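PDB 3LID: putative sensory box/GGDEF family protein from Vibrio parahaemolyticus, which probably makes cyclic di-GMP from GTP through its GGDEF domain, the piece described here being its extracellular PDC-fold sensor domain. Local coordinates for residues S41-R55 / M156-L170. Residues are numbered along the deposited sequence; the frame is centred on the assembly and turned at random.
Sequences SDLLGHSQSLYDYLR and MPISVNDVRQGYLVL. With EDO (1,2-ethanediol), chain I.
Met156 opens the series of contacts by laying its SD 3.7 Å from Gly45 CA, where the glycine has no side chain to intervene, in a PDC-fold (Cache) sensor domain that illustrates how helices pack on one face of an antiparallel sheet. The hairpin 156-170 supplies that face; the end of the long helix 9-45 and the short helix 48-55 pack against it. With CG anti to the backbone N (chi1 -180°) and the chain extended beyond, Met156 carries its CE past Gly45 CA to His46 CE1, 3.7 Å away, the two side chains crossing at about a right angle. Ile158 divides its branches: CD1 reaches the Gly45 carbonyl, CG1 meets Leu50 CD2 tip to tip, and CG2 lies 3.7 Å from Leu54 CD1. At the hairpin end, Val160 CG1 touches Arg55 CD at 3.5 Å. There Arg55 NE and NH2 both grip O1 of an ethanediol, probably from the crystallisation liquor, whose O2 donates to Leu54 O. After the type I' turn, Gln165 forms a classic beta bulge with Gly166 opposite Ile158; its CB lies 4.1 Å from Leu54 CD1, the two side chains sliding past each other in opposite directions, and a water donates to both Leu54 O and Gln165 OE1. Leu168 rests CD2 against Gly45 N and Leu44 CB. Leu170 CD1 abuts Ser41, whose OG is hydrogen-bonded to Ile37 O, and its CD2 lies 4.0 Å from Leu44 CD1.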
# COMPACT_ATOMS: atom_id res chain seq x y z
N SER A 41 -1.94 1.77 14.49
CA SER A 41 -2.61 0.41 14.64
C SER A 41 -2.58 0.02 16.13
O SER A 41 -3.59 -0.54 16.69
CB SER A 41 -1.85 -0.65 13.86
OG SER A 41 -1.97 -0.29 12.49
N ASP A 42 -1.44 0.26 16.77
CA ASP A 42 -1.32 -0.03 18.21
C ASP A 42 -2.33 0.80 19.03
O ASP A 42 -2.98 0.26 19.96
CB ASP A 42 0.10 0.25 18.66
CG ASP A 42 0.27 0.14 20.20
OD1 ASP A 42 0.22 -0.99 20.69
OD2 ASP A 42 0.41 1.18 20.88
N LEU A 43 -2.51 2.10 18.71
CA LEU A 43 -3.47 2.94 19.46
C LEU A 43 -4.87 2.43 19.19
O LEU A 43 -5.67 2.33 20.15
CB LEU A 43 -3.39 4.39 19.01
CG LEU A 43 -2.14 5.10 19.63
CD1 LEU A 43 -1.86 6.37 18.88
CD2 LEU A 43 -2.43 5.45 21.10
N LEU A 44 -5.20 2.04 17.94
CA LEU A 44 -6.59 1.60 17.76
C LEU A 44 -6.87 0.26 18.49
O LEU A 44 -7.97 0.01 18.97
CB LEU A 44 -6.86 1.37 16.28
CG LEU A 44 -6.92 2.72 15.49
CD1 LEU A 44 -6.89 2.41 13.97
CD2 LEU A 44 -8.16 3.48 15.84
N GLY A 45 -5.86 -0.57 18.57
CA GLY A 45 -6.06 -1.88 19.14
C GLY A 45 -6.16 -1.78 20.66
O GLY A 45 -6.71 -2.67 21.28
N HIS A 46 -5.66 -0.71 21.23
CA HIS A 46 -5.69 -0.51 22.70
C HIS A 46 -6.61 0.63 23.12
O HIS A 46 -6.42 1.25 24.19
CB HIS A 46 -4.25 -0.35 23.24
CG HIS A 46 -3.45 -1.62 23.20
ND1 HIS A 46 -2.58 -1.95 22.17
CD2 HIS A 46 -3.45 -2.68 24.05
CE1 HIS A 46 -2.07 -3.15 22.40
NE2 HIS A 46 -2.56 -3.60 23.54
N SER A 47 -7.65 0.91 22.36
CA SER A 47 -8.38 2.11 22.57
C SER A 47 -9.54 1.84 23.52
O SER A 47 -10.12 0.74 23.58
CB SER A 47 -8.88 2.71 21.27
OG SER A 47 -10.05 2.12 20.86
N GLN A 48 -9.80 2.85 24.29
CA GLN A 48 -10.92 2.79 25.24
C GLN A 48 -12.28 2.57 24.54
O GLN A 48 -13.14 1.79 25.02
CB GLN A 48 -10.99 4.12 26.01
CG GLN A 48 -12.02 4.10 27.16
CD GLN A 48 -11.55 3.19 28.26
OE1 GLN A 48 -10.44 3.36 28.78
NE2 GLN A 48 -12.38 2.22 28.62
N SER A 49 -12.49 3.24 23.41
CA SER A 49 -13.76 3.13 22.70
C SER A 49 -13.95 1.71 22.19
O SER A 49 -15.05 1.18 22.18
CB SER A 49 -13.89 4.19 21.58
OG SER A 49 -12.77 4.21 20.69
N LEU A 50 -12.87 1.07 21.73
CA LEU A 50 -13.05 -0.29 21.24
C LEU A 50 -13.31 -1.22 22.47
O LEU A 50 -14.21 -2.09 22.43
CB LEU A 50 -11.82 -0.78 20.46
CG LEU A 50 -11.77 -2.24 20.05
CD1 LEU A 50 -12.93 -2.56 19.10
CD2 LEU A 50 -10.38 -2.55 19.39
N TYR A 51 -12.56 -1.00 23.54
CA TYR A 51 -12.71 -1.79 24.77
C TYR A 51 -14.15 -1.68 25.27
O TYR A 51 -14.81 -2.69 25.54
CB TYR A 51 -11.77 -1.25 25.77
CG TYR A 51 -11.99 -1.91 27.09
CD1 TYR A 51 -11.52 -3.18 27.32
CD2 TYR A 51 -12.72 -1.25 28.10
CE1 TYR A 51 -11.73 -3.79 28.58
CE2 TYR A 51 -12.94 -1.84 29.34
CZ TYR A 51 -12.44 -3.10 29.57
OH TYR A 51 -12.69 -3.71 30.79
N ASP A 52 -14.65 -0.45 25.32
CA ASP A 52 -16.05 -0.27 25.79
C ASP A 52 -17.07 -1.02 24.98
O ASP A 52 -18.03 -1.66 25.55
CB ASP A 52 -16.45 1.21 25.86
CG ASP A 52 -15.63 2.00 26.90
OD1 ASP A 52 -14.99 1.42 27.82
OD2 ASP A 52 -15.63 3.25 26.79
N TYR A 53 -16.94 -0.95 23.66
CA TYR A 53 -17.81 -1.64 22.78
C TYR A 53 -17.70 -3.19 23.00
O TYR A 53 -18.74 -3.87 23.00
CB TYR A 53 -17.49 -1.27 21.29
CG TYR A 53 -18.12 -2.17 20.28
CD1 TYR A 53 -19.52 -2.10 20.03
CD2 TYR A 53 -17.35 -3.15 19.62
CE1 TYR A 53 -20.12 -3.01 19.06
CE2 TYR A 53 -17.89 -4.01 18.70
CZ TYR A 53 -19.28 -3.95 18.43
OH TYR A 53 -19.79 -4.82 17.47
N LEU A 54 -16.50 -3.72 23.06
CA LEU A 54 -16.38 -5.17 23.17
C LEU A 54 -16.97 -5.64 24.54
O LEU A 54 -17.49 -6.75 24.66
CB LEU A 54 -14.92 -5.61 23.06
CG LEU A 54 -14.35 -5.26 21.64
CD1 LEU A 54 -12.93 -5.71 21.70
CD2 LEU A 54 -15.17 -6.01 20.56
N ARG A 55 -16.81 -4.84 25.56
CA ARG A 55 -17.43 -5.20 26.87
C ARG A 55 -18.95 -5.11 26.82
O ARG A 55 -19.64 -5.97 27.40
CB ARG A 55 -16.99 -4.28 28.01
CG ARG A 55 -15.51 -4.19 28.27
CD ARG A 55 -14.86 -5.51 28.44
NE ARG A 55 -15.62 -6.44 29.28
CZ ARG A 55 -15.73 -6.36 30.61
NH1 ARG A 55 -15.16 -5.37 31.27
NH2 ARG A 55 -16.41 -7.28 31.27
N MET A 156 -4.82 -7.65 13.87
CA MET A 156 -4.48 -7.70 15.31
C MET A 156 -5.65 -8.38 16.02
O MET A 156 -6.74 -7.77 16.15
CB MET A 156 -4.25 -6.25 15.80
CG MET A 156 -3.88 -6.14 17.29
SD MET A 156 -3.84 -4.45 17.75
CE MET A 156 -3.52 -4.84 19.44
N PRO A 157 -5.42 -9.58 16.57
CA PRO A 157 -6.51 -10.19 17.41
C PRO A 157 -6.62 -9.37 18.71
O PRO A 157 -5.59 -8.90 19.25
CB PRO A 157 -6.00 -11.60 17.72
CG PRO A 157 -4.85 -11.80 16.63
CD PRO A 157 -4.24 -10.45 16.44
N ILE A 158 -7.87 -9.16 19.19
CA ILE A 158 -8.11 -8.30 20.30
C ILE A 158 -8.79 -9.21 21.38
O ILE A 158 -9.72 -9.93 21.07
CB ILE A 158 -9.12 -7.16 19.98
CG1 ILE A 158 -8.56 -6.26 18.82
CG2 ILE A 158 -9.30 -6.29 21.32
CD1 ILE A 158 -7.16 -5.67 19.14
N SER A 159 -8.27 -9.13 22.60
CA SER A 159 -8.80 -9.97 23.70
C SER A 159 -9.26 -9.10 24.88
O SER A 159 -8.86 -7.92 25.05
CB SER A 159 -7.77 -11.00 24.14
OG SER A 159 -6.61 -10.37 24.71
N VAL A 160 -10.11 -9.70 25.72
CA VAL A 160 -10.63 -9.02 26.96
C VAL A 160 -10.48 -10.12 28.02
O VAL A 160 -11.01 -11.24 27.80
CB VAL A 160 -12.09 -8.63 26.85
CG1 VAL A 160 -12.64 -8.19 28.21
CG2 VAL A 160 -12.28 -7.48 25.85
N ASN A 161 -9.70 -9.83 29.07
CA ASN A 161 -9.41 -10.85 30.11
C ASN A 161 -8.85 -12.08 29.47
O ASN A 161 -9.20 -13.20 29.82
CB ASN A 161 -10.69 -11.17 30.90
CG ASN A 161 -11.09 -10.07 31.80
OD1 ASN A 161 -12.26 -9.52 31.76
ND2 ASN A 161 -10.17 -9.66 32.59
N ASP A 162 -7.97 -11.90 28.45
CA ASP A 162 -7.38 -13.04 27.77
C ASP A 162 -8.25 -13.89 26.89
O ASP A 162 -7.79 -14.87 26.38
CB ASP A 162 -6.55 -13.92 28.70
CG ASP A 162 -5.47 -13.12 29.43
OD1 ASP A 162 -4.64 -12.45 28.74
OD2 ASP A 162 -5.49 -13.07 30.69
N VAL A 163 -9.50 -13.47 26.64
CA VAL A 163 -10.35 -14.22 25.78
C VAL A 163 -10.50 -13.42 24.46
O VAL A 163 -10.94 -12.27 24.47
CB VAL A 163 -11.77 -14.37 26.41
CG1 VAL A 163 -12.71 -15.12 25.46
CG2 VAL A 163 -11.61 -15.12 27.83
N ARG A 164 -10.12 -14.08 23.37
CA ARG A 164 -10.17 -13.39 22.07
C ARG A 164 -11.60 -13.02 21.72
O ARG A 164 -12.54 -13.86 21.81
CB ARG A 164 -9.61 -14.32 20.99
CG ARG A 164 -9.43 -13.51 19.66
CD ARG A 164 -8.68 -14.41 18.63
NE ARG A 164 -7.31 -14.50 19.14
CZ ARG A 164 -6.31 -15.05 18.46
NH1 ARG A 164 -6.51 -15.52 17.24
NH2 ARG A 164 -5.09 -15.05 18.99
N GLN A 165 -11.81 -11.74 21.38
CA GLN A 165 -13.12 -11.22 20.95
C GLN A 165 -13.29 -11.13 19.43
O GLN A 165 -14.40 -11.08 18.90
CB GLN A 165 -13.34 -9.81 21.55
CG GLN A 165 -13.26 -9.86 23.11
CD GLN A 165 -14.35 -10.83 23.68
OE1 GLN A 165 -15.54 -10.59 23.47
NE2 GLN A 165 -13.95 -11.87 24.42
N GLY A 166 -12.16 -11.10 18.74
CA GLY A 166 -12.22 -10.86 17.28
C GLY A 166 -10.88 -10.25 16.83
O GLY A 166 -9.87 -10.35 17.48
N TYR A 167 -10.97 -9.57 15.69
CA TYR A 167 -9.76 -9.07 15.02
C TYR A 167 -9.99 -7.66 14.58
O TYR A 167 -10.99 -7.36 13.94
CB TYR A 167 -9.48 -9.93 13.76
CG TYR A 167 -9.34 -11.39 14.16
CD1 TYR A 167 -8.07 -11.89 14.51
CD2 TYR A 167 -10.44 -12.23 14.21
CE1 TYR A 167 -7.94 -13.24 14.96
CE2 TYR A 167 -10.33 -13.56 14.67
CZ TYR A 167 -9.05 -14.04 15.03
OH TYR A 167 -8.94 -15.33 15.46
N LEU A 168 -9.03 -6.80 14.91
CA LEU A 168 -8.99 -5.47 14.27
C LEU A 168 -8.29 -5.62 12.92
O LEU A 168 -7.23 -6.23 12.87
CB LEU A 168 -8.17 -4.55 15.16
CG LEU A 168 -7.90 -3.18 14.58
CD1 LEU A 168 -9.23 -2.39 14.54
CD2 LEU A 168 -6.90 -2.39 15.50
N VAL A 169 -8.87 -5.06 11.86
CA VAL A 169 -8.29 -5.16 10.54
C VAL A 169 -8.30 -3.78 9.93
O VAL A 169 -9.36 -3.11 9.88
CB VAL A 169 -9.15 -6.06 9.61
CG1 VAL A 169 -8.52 -6.15 8.23
CG2 VAL A 169 -9.25 -7.49 10.22
N LEU A 170 -7.14 -3.35 9.42
CA LEU A 170 -7.08 -2.01 8.82
C LEU A 170 -6.60 -2.17 7.39
O LEU A 170 -5.60 -2.79 7.18
CB LEU A 170 -6.00 -1.15 9.60
CG LEU A 170 -6.06 -1.34 11.13
CD1 LEU A 170 -4.87 -0.63 11.78
CD2 LEU A 170 -7.41 -0.71 11.58
C1 EDO I . -17.32 -9.63 28.01
O1 EDO I . -16.44 -8.90 28.90
C2 EDO I . -16.74 -9.66 26.59
O2 EDO I . -15.77 -8.56 26.50
O HOH W 1 -17.18 -8.60 22.47